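Local coordinates for protein FdxN element excision controlling factor XisI (Anabaena variabilis ATCC 29413, PDB 2NVM) that is thought to control the site-specific excision of the fdxN element, a rearrangement of nitrogen-fixation genes, probably as part of a XisF-XisH-XisI complex, at residues L39-E51 and W58-Q70. Residues are numbered along the deposited sequence; the frame is centred on the assembly and turned at random. Where two conformers were deposited one is given.
Sequences LPDTVGDRLIIDE and WLCCGWDGKKRVQ
In the conformer given, one of two deposited, C61 CB lies over one face of the R46 guanidinium, 3.4 Å above its plane and shifted toward the rim, while P40 O sits in plane at its edge; the polar end of this arginine also has Y75 of the second subunit as a partner. The W58 indole meets D45 at its edge: NE1 gives a weak bond to OD2 (3.3 Å, 151° at the hydrogen), and the carboxylate is turned 65° from the ring plane. With CG anti to the backbone N (chi1 166°), the indole reaches toward D45, and Y20 of helix 4-23 packs against it edge-to-face. Exchanging D45 for an alanine would probably leave W58 NE1 without this weak acceptor and open a gap where OD1 rests against C60 CB. The W63 ring has R68 CD over one face; D41 O and a water lie in plane at its edge, and the water accepts a weak bond from W63 NE1 and donates a normal one to D41 OD1, which also forms a salt bridge with R118 of the second subunit.

Strands 44-50 and 55-61 form an antiparallel beta hairpin, evidenced by reciprocal bonds in two pairs: R46 N to L59 O (2.8 Å) with L59 N to R46 O (3.0 Å), and G44 N to C61 O with C61 N to G44 O (2.9 Å). The strand direction changes at G62, and W63 N donates to D41 O (3.1 Å). The side chains of V43 and V69 meet roughly perpendicular to each other beside this bend, their CG2 methyls in tight contact at 3.5 Å.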
loop_
_atom_site.group_PDB
_atom_site.type_symbol
_atom_site.label_atom_id
_atom_site.label_comp_id
_atom_site.label_asym_id
_atom_site.label_seq_id
_atom_site.Cartn_x
_atom_site.Cartn_y
_atom_site.Cartn_z
ATOM N N LEU B 39 15.555 2.344 -15.745
ATOM C CA LEU B 39 14.901 1.340 -14.894
ATOM C C LEU B 39 13.763 1.860 -13.969
ATOM O O LEU B 39 12.630 1.389 -14.101
ATOM C CB LEU B 39 15.929 0.554 -14.030
ATOM C CG LEU B 39 17.174 -0.160 -14.589
ATOM C CD1 LEU B 39 18.206 0.788 -15.209
ATOM C CD2 LEU B 39 17.833 -0.947 -13.459
ATOM N N PRO B 40 14.038 2.859 -13.087
ATOM C CA PRO B 40 13.020 3.285 -12.093
ATOM C C PRO B 40 11.762 4.072 -12.532
ATOM O O PRO B 40 10.787 4.044 -11.791
ATOM C CB PRO B 40 13.848 4.142 -11.129
ATOM C CG PRO B 40 14.847 4.765 -11.988
ATOM C CD PRO B 40 15.247 3.708 -12.969
ATOM N N ASP B 41 11.806 4.776 -13.670
ATOM C CA ASP B 41 10.663 5.582 -14.191
ATOM C C ASP B 41 9.581 4.778 -14.923
ATOM O O ASP B 41 8.456 5.264 -15.052
ATOM C CB ASP B 41 11.142 6.654 -15.186
ATOM C CG ASP B 41 12.135 7.635 -14.614
ATOM O OD1 ASP B 41 11.916 8.058 -13.486
ATOM O OD2 ASP B 41 13.103 8.018 -15.336
ATOM N N THR B 42 9.916 3.584 -15.434
ATOM C CA THR B 42 8.948 2.738 -16.164
ATOM C C THR B 42 7.899 2.176 -15.200
ATOM O O THR B 42 8.129 2.134 -13.970
ATOM C CB THR B 42 9.629 1.572 -16.970
ATOM O OG1 THR B 42 10.297 0.666 -16.083
ATOM C CG2 THR B 42 10.630 2.112 -17.976
ATOM N N VAL B 43 6.743 1.791 -15.755
ATOM C CA VAL B 43 5.657 1.200 -14.958
ATOM C C VAL B 43 6.192 -0.151 -14.469
ATOM O O VAL B 43 6.525 -1.030 -15.284
ATOM C CB VAL B 43 4.311 1.050 -15.706
ATOM C CG1 VAL B 43 3.269 0.374 -14.796
ATOM C CG2 VAL B 43 3.805 2.418 -16.123
ATOM N N GLY B 44 6.383 -0.220 -13.149
ATOM C CA GLY B 44 6.904 -1.388 -12.464
ATOM C C GLY B 44 6.089 -1.689 -11.224
ATOM O O GLY B 44 5.531 -0.784 -10.604
ATOM N N ASP B 45 6.053 -2.968 -10.877
ATOM C CA ASP B 45 5.352 -3.487 -9.728
ATOM C C ASP B 45 6.201 -3.322 -8.469
ATOM O O ASP B 45 7.414 -3.397 -8.548
ATOM C CB ASP B 45 5.002 -4.974 -9.953
ATOM C CG ASP B 45 3.947 -5.184 -11.071
ATOM O OD1 ASP B 45 3.526 -4.230 -11.766
ATOM O OD2 ASP B 45 3.520 -6.327 -11.256
ATOM N N ARG B 46 5.538 -3.019 -7.349
ATOM C CA ARG B 46 6.170 -2.859 -6.027
ATOM C C ARG B 46 5.305 -3.591 -4.994
ATOM O O ARG B 46 4.071 -3.530 -5.058
ATOM C CB ARG B 46 6.309 -1.388 -5.573
ATOM C CG ARG B 46 7.200 -0.443 -6.412
ATOM C CD ARG B 46 6.452 0.190 -7.568
ATOM N NE ARG B 46 7.292 1.082 -8.392
ATOM C CZ ARG B 46 7.485 2.400 -8.221
ATOM N NH1 ARG B 46 6.917 3.073 -7.227
ATOM N NH2 ARG B 46 8.274 3.065 -9.065
ATOM N N LEU B 47 5.961 -4.252 -4.040
ATOM C CA LEU B 47 5.319 -5.011 -2.960
ATOM C C LEU B 47 5.570 -4.226 -1.672
ATOM O O LEU B 47 6.700 -3.782 -1.448
ATOM C CB LEU B 47 5.932 -6.418 -2.898
ATOM C CG LEU B 47 5.180 -7.525 -2.162
ATOM C CD1 LEU B 47 3.782 -7.702 -2.745
ATOM C CD2 LEU B 47 5.986 -8.851 -2.247
ATOM N N ILE B 48 4.520 -4.024 -0.861
ATOM C CA ILE B 48 4.616 -3.242 0.388
ATOM C C ILE B 48 3.954 -4.069 1.490
ATOM O O ILE B 48 2.714 -4.116 1.606
ATOM C CB ILE B 48 3.984 -1.805 0.259
ATOM C CG1 ILE B 48 4.297 -1.167 -1.111
ATOM C CG2 ILE B 48 4.418 -0.901 1.453
ATOM C CD1 ILE B 48 3.789 0.237 -1.287
ATOM N N ILE B 49 4.790 -4.746 2.269
ATOM C CA ILE B 49 4.368 -5.615 3.366
ATOM C C ILE B 49 4.685 -4.926 4.698
ATOM O O ILE B 49 5.815 -4.565 4.937
ATOM C CB ILE B 49 5.124 -6.986 3.318
ATOM C CG1 ILE B 49 5.021 -7.658 1.928
ATOM C CG2 ILE B 49 4.657 -7.916 4.442
ATOM C CD1 ILE B 49 3.647 -7.919 1.441
ATOM N N ASP B 50 3.669 -4.787 5.549
ATOM C CA ASP B 50 3.794 -4.201 6.882
ATOM C C ASP B 50 3.167 -5.194 7.872
ATOM O O ASP B 50 1.952 -5.202 8.065
ATOM C CB ASP B 50 3.123 -2.818 6.912
ATOM C CG ASP B 50 3.407 -2.030 8.187
ATOM O OD1 ASP B 50 3.770 -2.563 9.260
ATOM O OD2 ASP B 50 3.277 -0.810 8.077
ATOM N N GLU B 51 4.022 -6.026 8.469
ATOM C CA GLU B 51 3.611 -7.049 9.456
ATOM C C GLU B 51 3.115 -6.425 10.770
ATOM O O GLU B 51 2.172 -6.942 11.364
ATOM C CB GLU B 51 4.755 -8.026 9.773
ATOM C CG GLU B 51 5.353 -8.767 8.576
ATOM N N TRP B 58 0.246 -4.718 -3.109
ATOM C CA TRP B 58 0.932 -4.875 -4.358
ATOM C C TRP B 58 0.320 -3.841 -5.294
ATOM O O TRP B 58 -0.899 -3.851 -5.536
ATOM C CB TRP B 58 0.767 -6.331 -4.860
ATOM C CG TRP B 58 1.132 -6.609 -6.283
ATOM C CD1 TRP B 58 2.026 -5.919 -7.054
ATOM C CD2 TRP B 58 0.732 -7.748 -7.063
ATOM N NE1 TRP B 58 2.140 -6.507 -8.280
ATOM C CE2 TRP B 58 1.366 -7.629 -8.328
ATOM C CE3 TRP B 58 -0.127 -8.840 -6.833
ATOM C CZ2 TRP B 58 1.175 -8.559 -9.372
ATOM C CZ3 TRP B 58 -0.325 -9.787 -7.881
ATOM C CH2 TRP B 58 0.325 -9.629 -9.138
ATOM N N LEU B 59 1.179 -2.947 -5.793
ATOM C CA LEU B 59 0.795 -1.922 -6.750
ATOM C C LEU B 59 1.789 -1.836 -7.883
ATOM O O LEU B 59 2.868 -2.409 -7.799
ATOM C CB LEU B 59 0.669 -0.562 -6.046
ATOM C CG LEU B 59 1.840 0.116 -5.314
ATOM C CD1 LEU B 59 2.999 0.490 -6.192
ATOM C CD2 LEU B 59 1.302 1.395 -4.667
ATOM N N CYS B 60 1.395 -1.142 -8.943
ATOM C CA CYS B 60 2.288 -0.802 -10.055
ATOM C C CYS B 60 2.321 0.734 -10.138
ATOM O O CYS B 60 1.319 1.408 -9.885
ATOM C CB CYS B 60 1.906 -1.469 -11.369
ATOM S SG CYS B 60 0.395 -0.984 -12.020
ATOM N N CYS B 61 3.490 1.269 -10.439
ATOM C CA CYS B 61 3.690 2.701 -10.514
ATOM C C CYS B 61 4.786 3.068 -11.512
ATOM O O CYS B 61 5.815 2.384 -11.594
ATOM C CB CYS B 61 4.011 3.227 -9.109
ATOM S SG CYS B 61 4.257 4.985 -8.943
ATOM N N GLY B 62 4.529 4.135 -12.262
ATOM C CA GLY B 62 5.447 4.680 -13.260
ATOM C C GLY B 62 4.741 5.524 -14.305
ATOM O O GLY B 62 3.643 6.050 -14.050
ATOM N N TRP B 63 5.380 5.646 -15.468
ATOM C CA TRP B 63 4.875 6.438 -16.592
ATOM C C TRP B 63 4.742 5.612 -17.861
ATOM O O TRP B 63 5.668 4.886 -18.201
ATOM C CB TRP B 63 5.837 7.570 -16.882
ATOM C CG TRP B 63 5.971 8.474 -15.764
ATOM C CD1 TRP B 63 6.881 8.398 -14.767
ATOM C CD2 TRP B 63 5.138 9.592 -15.482
ATOM N NE1 TRP B 63 6.687 9.415 -13.875
ATOM C CE2 TRP B 63 5.616 10.168 -14.281
ATOM C CE3 TRP B 63 4.033 10.176 -16.130
ATOM C CZ2 TRP B 63 5.037 11.330 -13.714
ATOM C CZ3 TRP B 63 3.457 11.337 -15.576
ATOM C CH2 TRP B 63 3.949 11.886 -14.367
ATOM N N ASP B 64 3.585 5.728 -18.521
ATOM C CA ASP B 64 3.291 5.097 -19.821
ATOM C C ASP B 64 3.298 6.313 -20.789
ATOM O O ASP B 64 2.244 6.852 -21.149
ATOM C CB ASP B 64 1.944 4.351 -19.737
ATOM C CG ASP B 64 1.522 3.688 -21.054
ATOM O OD1 ASP B 64 2.312 3.602 -22.017
ATOM O OD2 ASP B 64 0.361 3.234 -21.113
ATOM N N GLY B 65 4.506 6.749 -21.171
ATOM C CA GLY B 65 4.711 7.946 -22.011
ATOM C C GLY B 65 4.447 9.155 -21.117
ATOM O O GLY B 65 5.170 9.351 -20.132
ATOM N N LYS B 66 3.421 9.947 -21.452
ATOM C CA LYS B 66 2.972 11.098 -20.618
ATOM C C LYS B 66 1.923 10.705 -19.540
ATOM O O LYS B 66 1.598 11.531 -18.684
ATOM C CB LYS B 66 2.376 12.231 -21.480
ATOM C CG LYS B 66 3.342 12.987 -22.376
ATOM C CD LYS B 66 2.638 14.233 -22.957
ATOM C CE LYS B 66 3.470 15.001 -24.006
ATOM N NZ LYS B 66 4.770 15.548 -23.504
ATOM N N LYS B 67 1.420 9.467 -19.575
ATOM C CA LYS B 67 0.372 8.975 -18.664
ATOM C C LYS B 67 0.960 8.454 -17.338
ATOM O O LYS B 67 1.761 7.513 -17.336
ATOM C CB LYS B 67 -0.416 7.841 -19.371
ATOM C CG LYS B 67 -1.693 7.306 -18.665
ATOM C CD LYS B 67 -2.198 5.957 -19.295
ATOM C CE LYS B 67 -2.452 6.024 -20.813
ATOM N N ARG B 68 0.537 9.055 -16.225
ATOM C CA ARG B 68 0.951 8.639 -14.884
ATOM C C ARG B 68 0.149 7.412 -14.472
ATOM O O ARG B 68 -1.082 7.479 -14.454
ATOM C CB ARG B 68 0.685 9.752 -13.845
ATOM C CG ARG B 68 1.070 9.455 -12.369
ATOM C CD ARG B 68 2.467 8.914 -12.303
ATOM N NE ARG B 68 3.055 8.874 -10.982
ATOM C CZ ARG B 68 4.222 8.297 -10.688
ATOM N NH1 ARG B 68 4.992 7.718 -11.614
ATOM N NH2 ARG B 68 4.648 8.343 -9.439
ATOM N N VAL B 69 0.840 6.310 -14.157
ATOM C CA VAL B 69 0.221 5.049 -13.713
ATOM C C VAL B 69 0.517 4.891 -12.216
ATOM O O VAL B 69 1.663 5.035 -11.800
ATOM C CB VAL B 69 0.796 3.819 -14.467
ATOM C CG1 VAL B 69 0.081 2.520 -14.026
ATOM C CG2 VAL B 69 0.700 4.005 -16.007
ATOM N N GLN B 70 -0.520 4.665 -11.416
ATOM C CA GLN B 70 -0.382 4.449 -9.963
ATOM C C GLN B 70 -1.633 3.663 -9.591
ATOM O O GLN B 70 -2.664 4.237 -9.268
ATOM C CB GLN B 70 -0.244 5.775 -9.219
ATOM C CG GLN B 70 0.233 5.605 -7.800
ATOM C CD GLN B 70 0.458 6.952 -7.112
ATOM O OE1 GLN B 70 1.584 7.453 -7.077
ATOM N NE2 GLN B 70 -0.627 7.577 -6.650
HETATM O O HOH W 1 9.430 8.255 -12.360
#